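Local coordinates for haloacid dehalogenase-like hydrolase (Salmonella enterica subsp. enterica serovar Typhi, PDB 4EZE), which probably hydrolyses O-phosphoserine to serine and phosphate with the help of magnesium, the last step of serine biosynthesis, as a SerB-type HAD phosphatase, at residues A[33-41]-A[59-70]; A[198-209]-A[218-228]. One frame throughout, in Å; residues are numbered along the deposited sequence.

Contact 1 of 2, residues A[33-41]-A[59-70]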
loop_
_atom_site.group_PDB
_atom_site.type_symbol
_atom_site.label_atom_id
_atom_site.label_comp_id
_atom_site.label_asym_id
_atom_site.label_seq_id
_atom_site.Cartn_x
_atom_site.Cartn_y
_atom_site.Cartn_z
ATOM N N ASP A 33 26.116 -1.090 -6.816
ATOM C CA ASP A 33 26.662 -2.098 -7.729
ATOM C C ASP A 33 26.328 -3.471 -7.129
ATOM O O ASP A 33 26.628 -3.741 -5.960
ATOM C CB ASP A 33 28.190 -1.913 -7.851
ATOM C CG ASP A 33 28.868 -3.022 -8.668
ATOM O OD1 ASP A 33 28.960 -2.891 -9.909
ATOM O OD2 ASP A 33 29.342 -4.012 -8.068
ATOM N N ILE A 34 25.700 -4.342 -7.902
ATOM C CA ILE A 34 25.246 -5.624 -7.344
ATOM C C ILE A 34 26.353 -6.578 -6.856
ATOM O O ILE A 34 26.188 -7.278 -5.846
ATOM C CB ILE A 34 24.259 -6.334 -8.289
ATOM C CG1 ILE A 34 22.992 -5.485 -8.423
ATOM C CG2 ILE A 34 23.894 -7.714 -7.757
ATOM C CD1 ILE A 34 21.961 -6.071 -9.361
ATOM N N ASP A 35 27.499 -6.579 -7.523
ATOM C CA ASP A 35 28.611 -7.392 -7.044
ATOM C C ASP A 35 29.175 -6.866 -5.733
ATOM O O ASP A 35 29.416 -7.633 -4.793
ATOM C CB ASP A 35 29.691 -7.467 -8.115
ATOM C CG ASP A 35 29.220 -8.223 -9.335
ATOM O OD1 ASP A 35 29.592 -7.802 -10.444
ATOM O OD2 ASP A 35 28.463 -9.223 -9.188
ATOM N N THR A 36 29.367 -5.553 -5.658
ATOM C CA THR A 36 29.774 -4.928 -4.395
ATOM C C THR A 36 28.788 -5.273 -3.292
ATOM O O THR A 36 29.162 -5.511 -2.149
ATOM C CB THR A 36 29.850 -3.395 -4.519
ATOM O OG1 THR A 36 30.614 -3.051 -5.678
ATOM C CG2 THR A 36 30.503 -2.788 -3.281
ATOM N N PHE A 37 27.506 -5.289 -3.639
ATOM C CA PHE A 37 26.473 -5.471 -2.634
ATOM C C PHE A 37 26.433 -6.921 -2.177
ATOM O O PHE A 37 26.207 -7.229 -1.005
ATOM C CB PHE A 37 25.112 -5.041 -3.200
ATOM C CG PHE A 37 23.949 -5.361 -2.294
ATOM C CD1 PHE A 37 23.647 -4.546 -1.220
ATOM C CD2 PHE A 37 23.149 -6.467 -2.532
ATOM C CE1 PHE A 37 22.573 -4.840 -0.392
ATOM C CE2 PHE A 37 22.077 -6.770 -1.699
ATOM C CZ PHE A 37 21.790 -5.949 -0.631
ATOM N N GLN A 38 26.629 -7.825 -3.114
ATOM C CA GLN A 38 26.667 -9.214 -2.753
ATOM C C GLN A 38 27.839 -9.456 -1.812
ATOM O O GLN A 38 27.682 -10.045 -0.742
ATOM C CB GLN A 38 26.829 -10.070 -3.993
ATOM C CG GLN A 38 26.841 -11.545 -3.663
ATOM C CD GLN A 38 26.986 -12.375 -4.903
ATOM O OE1 GLN A 38 26.477 -12.014 -5.964
ATOM N NE2 GLN A 38 27.698 -13.486 -4.788
ATOM N N LYS A 39 29.015 -8.993 -2.222
ATOM C CA LYS A 39 30.229 -9.179 -1.439
ATOM C C LYS A 39 30.006 -8.644 -0.040
ATOM O O LYS A 39 30.149 -9.355 0.965
ATOM C CB LYS A 39 31.389 -8.444 -2.107
ATOM C CG LYS A 39 32.766 -8.791 -1.569
ATOM C CD LYS A 39 33.859 -8.290 -2.508
ATOM C CE LYS A 39 35.238 -8.392 -1.874
ATOM N NZ LYS A 39 35.244 -7.803 -0.504
ATOM N N LYS A 40 29.621 -7.378 0.008
ATOM C CA LYS A 40 29.401 -6.680 1.260
ATOM C C LYS A 40 28.417 -7.423 2.154
ATOM O O LYS A 40 28.546 -7.428 3.380
ATOM C CB LYS A 40 28.880 -5.282 0.945
ATOM C CG LYS A 40 28.863 -4.327 2.110
ATOM C CD LYS A 40 28.146 -3.051 1.711
ATOM C CE LYS A 40 28.455 -1.941 2.693
ATOM N NZ LYS A 40 27.200 -1.198 2.954
ATOM N N LEU A 41 27.411 -8.042 1.548
ATOM C CA LEU A 41 26.327 -8.633 2.344
ATOM C C LEU A 41 26.684 -10.040 2.815
ATOM O O LEU A 41 26.194 -10.508 3.847
ATOM C CB LEU A 41 25.006 -8.605 1.559
ATOM C CG LEU A 41 23.769 -9.471 1.855
ATOM C CD1 LEU A 41 22.951 -8.872 2.981
ATOM C CD2 LEU A 41 22.906 -9.588 0.593
ATOM N N LYS A 59 22.432 -13.154 -9.550
ATOM C CA LYS A 59 22.037 -11.832 -9.973
ATOM C C LYS A 59 21.272 -11.931 -11.279
ATOM O O LYS A 59 21.689 -12.620 -12.197
ATOM C CB LYS A 59 23.232 -10.891 -10.082
ATOM C CG LYS A 59 24.306 -11.319 -11.048
ATOM C CD LYS A 59 25.441 -10.311 -11.022
ATOM C CE LYS A 59 26.513 -10.681 -12.027
ATOM N NZ LYS A 59 27.567 -9.641 -12.035
ATOM N N ARG A 60 20.148 -11.231 -11.343
ATOM C CA ARG A 60 19.188 -11.425 -12.414
ATOM C C ARG A 60 18.558 -10.116 -12.847
ATOM O O ARG A 60 18.651 -9.106 -12.157
ATOM C CB ARG A 60 18.103 -12.376 -11.933
ATOM C CG ARG A 60 18.666 -13.704 -11.468
ATOM C CD ARG A 60 17.576 -14.764 -11.392
ATOM N NE ARG A 60 18.167 -16.076 -11.140
ATOM C CZ ARG A 60 17.482 -17.186 -10.877
ATOM N NH1 ARG A 60 16.155 -17.167 -10.828
ATOM N NH2 ARG A 60 18.134 -18.324 -10.663
ATOM N N TYR A 61 17.888 -10.132 -13.984
ATOM C CA TYR A 61 17.250 -8.920 -14.433
ATOM C C TYR A 61 15.800 -9.145 -14.823
ATOM O O TYR A 61 15.506 -9.840 -15.786
ATOM C CB TYR A 61 18.037 -8.376 -15.600
ATOM C CG TYR A 61 17.405 -7.199 -16.292
ATOM C CD1 TYR A 61 17.516 -5.924 -15.758
ATOM C CD2 TYR A 61 16.747 -7.352 -17.510
ATOM C CE1 TYR A 61 16.981 -4.835 -16.406
ATOM C CE2 TYR A 61 16.198 -6.265 -18.166
ATOM C CZ TYR A 61 16.311 -5.006 -17.603
ATOM O OH TYR A 61 15.776 -3.897 -18.228
ATOM N N ALA A 62 14.883 -8.559 -14.072
ATOM C CA ALA A 62 13.480 -8.626 -14.465
ATOM C C ALA A 62 13.149 -7.539 -15.492
ATOM O O ALA A 62 12.839 -6.412 -15.120
ATOM C CB ALA A 62 12.580 -8.502 -13.253
ATOM N N ALA A 63 13.191 -7.895 -16.780
ATOM C CA ALA A 63 12.983 -6.937 -17.883
ATOM C C ALA A 63 11.671 -6.180 -17.783
ATOM O O ALA A 63 11.592 -5.013 -18.145
ATOM C CB ALA A 63 13.061 -7.653 -19.236
ATOM N N LEU A 64 10.641 -6.872 -17.312
ATOM C CA LEU A 64 9.287 -6.349 -17.340
ATOM C C LEU A 64 9.192 -5.102 -16.478
ATOM O O LEU A 64 8.383 -4.229 -16.758
ATOM C CB LEU A 64 8.321 -7.425 -16.828
ATOM C CG LEU A 64 6.817 -7.182 -16.897
ATOM C CD1 LEU A 64 6.405 -6.885 -18.337
ATOM C CD2 LEU A 64 6.021 -8.362 -16.318
ATOM N N ILE A 65 10.020 -5.009 -15.435
ATOM C CA ILE A 65 10.003 -3.827 -14.565
ATOM C C ILE A 65 11.345 -3.149 -14.560
ATOM O O ILE A 65 11.643 -2.341 -13.687
ATOM C CB ILE A 65 9.649 -4.170 -13.121
ATOM C CG1 ILE A 65 10.617 -5.222 -12.580
ATOM C CG2 ILE A 65 8.225 -4.700 -13.041
ATOM C CD1 ILE A 65 10.436 -5.489 -11.093
ATOM N N ASN A 66 12.154 -3.491 -15.546
ATOM C CA ASN A 66 13.484 -2.910 -15.685
ATOM C C ASN A 66 14.265 -2.841 -14.393
ATOM O O ASN A 66 14.768 -1.785 -14.022
ATOM C CB ASN A 66 13.395 -1.511 -16.255
ATOM C CG ASN A 66 14.749 -0.942 -16.528
ATOM O OD1 ASN A 66 15.737 -1.674 -16.574
ATOM N ND2 ASN A 66 14.818 0.366 -16.709
ATOM N N THR A 67 14.384 -3.972 -13.715
ATOM C CA THR A 67 14.991 -3.992 -12.399
ATOM C C THR A 67 15.951 -5.149 -12.302
ATOM O O THR A 67 15.542 -6.303 -12.374
ATOM C CB THR A 67 13.914 -4.184 -11.314
ATOM O OG1 THR A 67 12.992 -3.098 -11.364
ATOM C CG2 THR A 67 14.536 -4.222 -9.940
ATOM N N ALA A 68 17.231 -4.846 -12.139
ATOM C CA ALA A 68 18.208 -5.879 -11.846
ATOM C C ALA A 68 18.182 -6.125 -10.339
ATOM O O ALA A 68 18.208 -5.178 -9.567
ATOM C CB ALA A 68 19.584 -5.432 -12.293
ATOM N N TYR A 69 18.109 -7.386 -9.925
ATOM C CA TYR A 69 18.106 -7.720 -8.505
ATOM C C TYR A 69 19.042 -8.870 -8.141
ATOM O O TYR A 69 19.567 -9.566 -9.006
ATOM C CB TYR A 69 16.704 -8.096 -8.055
ATOM C CG TYR A 69 16.172 -9.264 -8.820
ATOM C CD1 TYR A 69 15.747 -9.101 -10.133
ATOM C CD2 TYR A 69 16.102 -10.529 -8.246
ATOM C CE1 TYR A 69 15.250 -10.163 -10.854
ATOM C CE2 TYR A 69 15.607 -11.608 -8.960
ATOM C CZ TYR A 69 15.194 -11.418 -10.272
ATOM O OH TYR A 69 14.711 -12.464 -11.020
ATOM N N LEU A 70 19.223 -9.071 -6.840
ATOM C CA LEU A 70 20.027 -10.166 -6.317
ATOM C C LEU A 70 19.101 -11.178 -5.664
ATOM O O LEU A 70 18.286 -10.824 -4.828
ATOM C CB LEU A 70 21.036 -9.663 -5.283
ATOM C CG LEU A 70 21.996 -10.736 -4.756
ATOM C CD1 LEU A 70 22.993 -11.187 -5.821
ATOM C CD2 LEU A 70 22.724 -10.201 -3.544
#
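Helix 34-41 runs nearly parallel to strand 67-70, the axes 9.4 Å apart at an angle of 21°, and the nearest CA atoms, those of Ile34 and Leu70, are 7.0 Å apart. Leu70 is the hub. Its CG stands anti to the backbone N (chi1 -176°), which carries the two methyls out to the helix. Leu70 CD2 rests at the edge of the Phe37 ring, near the ring plane, 3.9 Å from Phe37 CD2, and also approaches Leu41 CD2. The other methyl, Leu70 CD1, packs 3.6 Å from Gln38 OE1; the extended Gln38 chain crosses the leucine at about a right angle. Ile34 straddles the hairpin by its two branches: CD1 reaches Ala68 CB at 3.8 Å, whereas CG2 sits 4.0 Å from Lys59 CB and also meets Leu70 CD1. Beside this apolar patch the extended Lys59 chain runs out to the carboxylate of Asp35 in a salt bridge. Lys59 NZ uses the syn lone pair of Asp35 OD2 at 3.0 Å, with a second, weak bond to OD1, so the ammonium group sits across the fork of both oxygens. Asp33, the N-cap, opens the helix just before Ile34, its OD2 taking Thr36 N and OG1. The contact is plain helix-on-sheet packing, away from the active site. The helix lies against the antiparallel sheet at the hairpin of strands 56-62 and 67-75; Phe28 of the adjoining strand 23-29 touches both Leu41 and Leu70, Phe57 touches Gln38 and Leu70, and Phe96 meets the Phe37 ring edge-to-face.

Contact 2 of 2, residues A[198-209]-A[218-228]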
loop_
_atom_site.group_PDB
_atom_site.type_symbol
_atom_site.label_atom_id
_atom_site.label_comp_id
_atom_site.label_asym_id
_atom_site.label_seq_id
_atom_site.Cartn_x
_atom_site.Cartn_y
_atom_site.Cartn_z
ATOM N N THR A 198 -7.799 -5.966 -8.926
ATOM C CA THR A 198 -7.351 -4.777 -8.196
ATOM C C THR A 198 -8.503 -4.084 -7.473
ATOM O O THR A 198 -9.614 -4.008 -7.985
ATOM C CB THR A 198 -6.736 -3.737 -9.139
ATOM O OG1 THR A 198 -7.719 -3.334 -10.098
ATOM C CG2 THR A 198 -5.534 -4.299 -9.868
ATOM N N ALA A 199 -8.219 -3.557 -6.289
ATOM C CA ALA A 199 -9.196 -2.817 -5.509
ATOM C C ALA A 199 -8.544 -1.599 -4.850
ATOM O O ALA A 199 -7.378 -1.646 -4.457
ATOM C CB ALA A 199 -9.791 -3.714 -4.436
ATOM N N ILE A 200 -9.298 -0.510 -4.749
ATOM C CA ILE A 200 -8.986 0.522 -3.782
ATOM C C ILE A 200 -9.918 0.371 -2.604
ATOM O O ILE A 200 -11.126 0.245 -2.787
ATOM C CB ILE A 200 -9.123 1.936 -4.363
ATOM C CG1 ILE A 200 -7.900 2.229 -5.222
ATOM C CG2 ILE A 200 -9.221 2.973 -3.249
ATOM C CD1 ILE A 200 -7.834 3.666 -5.643
ATOM N N ILE A 201 -9.353 0.370 -1.397
ATOM C CA ILE A 201 -10.156 0.362 -0.176
ATOM C C ILE A 201 -9.614 1.440 0.745
ATOM O O ILE A 201 -8.446 1.386 1.129
ATOM C CB ILE A 201 -10.114 -1.000 0.532
ATOM C CG1 ILE A 201 -10.593 -2.109 -0.416
ATOM C CG2 ILE A 201 -11.007 -0.967 1.758
ATOM C CD1 ILE A 201 -10.607 -3.504 0.216
ATOM N N SER A 202 -10.457 2.417 1.091
ATOM C CA SER A 202 -9.995 3.670 1.674
ATOM C C SER A 202 -11.047 4.393 2.538
ATOM O O SER A 202 -12.254 4.309 2.263
ATOM C CB SER A 202 -9.621 4.622 0.527
ATOM O OG SER A 202 -9.596 5.972 0.976
ATOM N N GLY A 203 -10.565 5.134 3.542
ATOM C CA GLY A 203 -11.397 6.025 4.373
ATOM C C GLY A 203 -11.689 7.372 3.730
ATOM O O GLY A 203 -12.266 8.251 4.365
ATOM N N GLY A 204 -11.306 7.533 2.461
ATOM C CA GLY A 204 -11.467 8.806 1.756
ATOM C C GLY A 204 -12.812 8.996 1.072
ATOM O O GLY A 204 -13.727 8.201 1.258
ATOM N N LEU A 205 -12.918 10.057 0.272
ATOM C CA LEU A 205 -14.128 10.405 -0.471
ATOM C C LEU A 205 -14.387 9.532 -1.689
ATOM O O LEU A 205 -13.483 9.211 -2.449
ATOM C CB LEU A 205 -14.056 11.858 -0.946
ATOM C CG LEU A 205 -14.060 12.953 0.124
ATOM C CD1 LEU A 205 -13.927 14.326 -0.499
ATOM C CD2 LEU A 205 -15.333 12.905 0.929
ATOM N N ASP A 206 -15.655 9.213 -1.917
ATOM C CA ASP A 206 -16.022 8.381 -3.048
ATOM C C ASP A 206 -15.815 9.110 -4.357
ATOM O O ASP A 206 -15.632 8.491 -5.406
ATOM C CB ASP A 206 -17.484 7.954 -2.946
ATOM C CG ASP A 206 -18.443 9.154 -2.835
ATOM O OD1 ASP A 206 -18.438 9.868 -1.799
ATOM O OD2 ASP A 206 -19.225 9.364 -3.787
ATOM N N ILE A 207 -15.908 10.428 -4.350
ATOM C CA ILE A 207 -15.744 11.102 -5.621
ATOM C C ILE A 207 -14.337 10.844 -6.124
ATOM O O ILE A 207 -14.140 10.544 -7.293
ATOM C CB ILE A 207 -16.054 12.605 -5.552
ATOM C CG1 ILE A 207 -16.086 13.190 -6.959
ATOM C CG2 ILE A 207 -15.043 13.323 -4.702
ATOM C CD1 ILE A 207 -16.534 14.616 -7.012
ATOM N N PHE A 208 -13.360 10.941 -5.235
ATOM C CA PHE A 208 -11.992 10.621 -5.599
ATOM C C PHE A 208 -11.792 9.153 -5.918
ATOM O O PHE A 208 -11.163 8.808 -6.906
ATOM C CB PHE A 208 -11.044 10.999 -4.470
ATOM C CG PHE A 208 -10.761 12.456 -4.383
ATOM C CD1 PHE A 208 -11.781 13.358 -4.227
ATOM C CD2 PHE A 208 -9.471 12.922 -4.447
ATOM C CE1 PHE A 208 -11.523 14.693 -4.145
ATOM C CE2 PHE A 208 -9.212 14.262 -4.362
ATOM C CZ PHE A 208 -10.244 15.149 -4.210
ATOM N N THR A 209 -12.347 8.290 -5.078
ATOM C CA THR A 209 -12.139 6.863 -5.221
ATOM C C THR A 209 -12.694 6.296 -6.510
ATOM O O THR A 209 -12.022 5.554 -7.208
ATOM C CB THR A 209 -12.799 6.120 -4.063
ATOM O OG1 THR A 209 -12.194 6.528 -2.838
ATOM C CG2 THR A 209 -12.631 4.636 -4.221
ATOM N N LEU A 218 -9.416 0.061 -12.488
ATOM C CA LEU A 218 -9.379 -0.837 -11.334
ATOM C C LEU A 218 -10.672 -1.635 -11.307
ATOM O O LEU A 218 -11.699 -1.160 -11.776
ATOM C CB LEU A 218 -9.179 -0.061 -10.024
ATOM C CG LEU A 218 -7.975 0.876 -10.048
ATOM C CD1 LEU A 218 -7.736 1.527 -8.694
ATOM C CD2 LEU A 218 -6.758 0.079 -10.493
ATOM N N ASP A 219 -10.626 -2.851 -10.772
ATOM C CA ASP A 219 -11.810 -3.709 -10.778
ATOM C C ASP A 219 -12.805 -3.242 -9.735
ATOM O O ASP A 219 -14.002 -3.181 -10.004
ATOM C CB ASP A 219 -11.439 -5.169 -10.530
ATOM C CG ASP A 219 -10.379 -5.666 -11.487
ATOM O OD1 ASP A 219 -10.598 -5.640 -12.718
ATOM O OD2 ASP A 219 -9.316 -6.077 -11.008
ATOM N N TYR A 220 -12.301 -2.896 -8.552
ATOM C CA TYR A 220 -13.160 -2.455 -7.445
ATOM C C TYR A 220 -12.643 -1.199 -6.770
ATOM O O TYR A 220 -11.475 -0.824 -6.913
ATOM C CB TYR A 220 -13.305 -3.572 -6.402
ATOM C CG TYR A 220 -13.836 -4.846 -7.008
ATOM C CD1 TYR A 220 -15.199 -5.064 -7.106
ATOM C CD2 TYR A 220 -12.971 -5.811 -7.526
ATOM C CE1 TYR A 220 -15.696 -6.214 -7.684
ATOM C CE2 TYR A 220 -13.459 -6.968 -8.104
ATOM C CZ TYR A 220 -14.827 -7.159 -8.181
ATOM O OH TYR A 220 -15.341 -8.292 -8.750
ATOM N N ALA A 221 -13.521 -0.575 -5.999
ATOM C CA ALA A 221 -13.217 0.680 -5.351
ATOM C C ALA A 221 -14.292 0.906 -4.289
ATOM O O ALA A 221 -15.466 0.799 -4.572
ATOM C CB ALA A 221 -13.199 1.810 -6.372
ATOM N N PHE A 222 -13.880 1.174 -3.059
ATOM C CA PHE A 222 -14.797 1.291 -1.943
ATOM C C PHE A 222 -14.246 2.390 -1.066
ATOM O O PHE A 222 -13.062 2.405 -0.819
ATOM C CB PHE A 222 -14.780 0.003 -1.105
ATOM C CG PHE A 222 -15.185 -1.217 -1.860
ATOM C CD1 PHE A 222 -16.529 -1.524 -2.038
ATOM C CD2 PHE A 222 -14.222 -2.072 -2.385
ATOM C CE1 PHE A 222 -16.909 -2.663 -2.738
ATOM C CE2 PHE A 222 -14.598 -3.206 -3.100
ATOM C CZ PHE A 222 -15.944 -3.499 -3.270
ATOM N N SER A 223 -15.086 3.286 -0.564
ATOM C CA SER A 223 -14.623 4.220 0.464
ATOM C C SER A 223 -15.819 4.760 1.217
ATOM O O SER A 223 -16.927 4.191 1.135
ATOM C CB SER A 223 -13.813 5.356 -0.163
ATOM O OG SER A 223 -14.625 6.124 -1.037
ATOM N N ASN A 224 -15.611 5.845 1.962
ATOM C CA ASN A 224 -16.755 6.550 2.548
ATOM C C ASN A 224 -17.524 7.231 1.444
ATOM O O ASN A 224 -16.975 7.527 0.381
ATOM C CB ASN A 224 -16.303 7.601 3.533
ATOM C CG ASN A 224 -15.937 7.024 4.861
ATOM O OD1 ASN A 224 -16.778 6.458 5.543
ATOM N ND2 ASN A 224 -14.675 7.196 5.261
ATOM N N THR A 225 -18.804 7.489 1.681
ATOM C CA THR A 225 -19.594 8.148 0.669
ATOM C C THR A 225 -20.123 9.446 1.253
ATOM O O THR A 225 -20.744 9.445 2.319
ATOM C CB THR A 225 -20.757 7.271 0.167
ATOM O OG1 THR A 225 -20.326 5.904 0.065
ATOM C CG2 THR A 225 -21.222 7.740 -1.212
ATOM N N VAL A 226 -19.839 10.557 0.583
ATOM C CA VAL A 226 -20.410 11.844 0.997
ATOM C C VAL A 226 -21.231 12.383 -0.154
ATOM O O VAL A 226 -20.710 12.586 -1.250
ATOM C CB VAL A 226 -19.325 12.831 1.403
ATOM C CG1 VAL A 226 -19.962 14.144 1.859
ATOM C CG2 VAL A 226 -18.480 12.204 2.515
ATOM N N GLU A 227 -22.529 12.560 0.080
ATOM C CA GLU A 227 -23.438 12.908 -0.997
ATOM C C GLU A 227 -23.112 14.284 -1.555
ATOM O O GLU A 227 -22.711 15.184 -0.832
ATOM C CB GLU A 227 -24.884 12.897 -0.504
ATOM C CG GLU A 227 -25.872 13.337 -1.574
ATOM C CD GLU A 227 -27.224 13.745 -1.000
ATOM O OE1 GLU A 227 -27.329 13.988 0.221
ATOM O OE2 GLU A 227 -28.187 13.832 -1.780
ATOM N N ILE A 228 -23.289 14.427 -2.853
ATOM C CA ILE A 228 -23.162 15.701 -3.523
ATOM C C ILE A 228 -24.516 16.000 -4.125
ATOM O O ILE A 228 -25.067 15.186 -4.866
ATOM C CB ILE A 228 -22.147 15.636 -4.667
ATOM C CG1 ILE A 228 -20.724 15.740 -4.122
ATOM C CG2 ILE A 228 -22.444 16.721 -5.693
ATOM C CD1 ILE A 228 -19.664 15.256 -5.097
#
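Asp206 reaches from the first turn of its helix to hold the backbone at Val226: its OD1 accepts from Val226 N at 2.8 Å, met on the syn side but 33° out of the carboxylate plane. A chi1 of 56°, with CG between the backbone N and the carbonyl carbon, turns the carboxylate to this bond and lays CG against Thr225 CG2. Ser223 OG and Thr209 OG1 share a hydrogen bond of 3.1 Å, while Thr209 CG2 packs on Ala221 CB. Asn224 ND2 donates to Gly203 O (2.8 Å), which lies in the amide plane of Asn224, though the donor stands above the carbonyl plane of Gly203; Asn224 OD1 accepts from Met242 N. Strands 198-202 and 220-224, parallel neighbours in the sheet, are connected through helix 206-216 as a beta-alpha-beta crossover of the Rossmann-like HAD core. Phe222 N bonds to Ile200 O and Ser202 N to Phe222 O. At the start of the pair Asp219 OD2 takes Thr198 N on its anti lone pair (2.6 Å), and Thr198 OG1 accepts from Asp219 N. Ile200 CG1 meets Leu218 CD1 on one face; on the other, Ile201 and Phe222 lie side by side. Ser202 OG closes an ST turn by accepting from Gly204 N; a serine here, its side chain about 4 Å from that of Asp114, the predicted nucleophile and a sodium ligand, is consistent with motif II of HAD phosphatases.

The chain meets the two contacts in series. After strand 23-29, contact 1 closes the short excursion from helix 34-45 back to the hairpin 56-62 and 67-75, fixing the helix on the N-terminal antiparallel sheet. The chain then completes that sheet and enters the HAD part with strand 110-113, passing Asp114 and several helices before contact 2. There, segments 198-209 and 218-228 close the crossover through helix 206-216 and tie the edge of the parallel sheet to the start of the small hairpin 226-229 and 232-237. Neither contact encloses or crosses the other: their centres are 37 Å apart, on opposite sides of the chain's centre, and their nearest atoms about 14 Å.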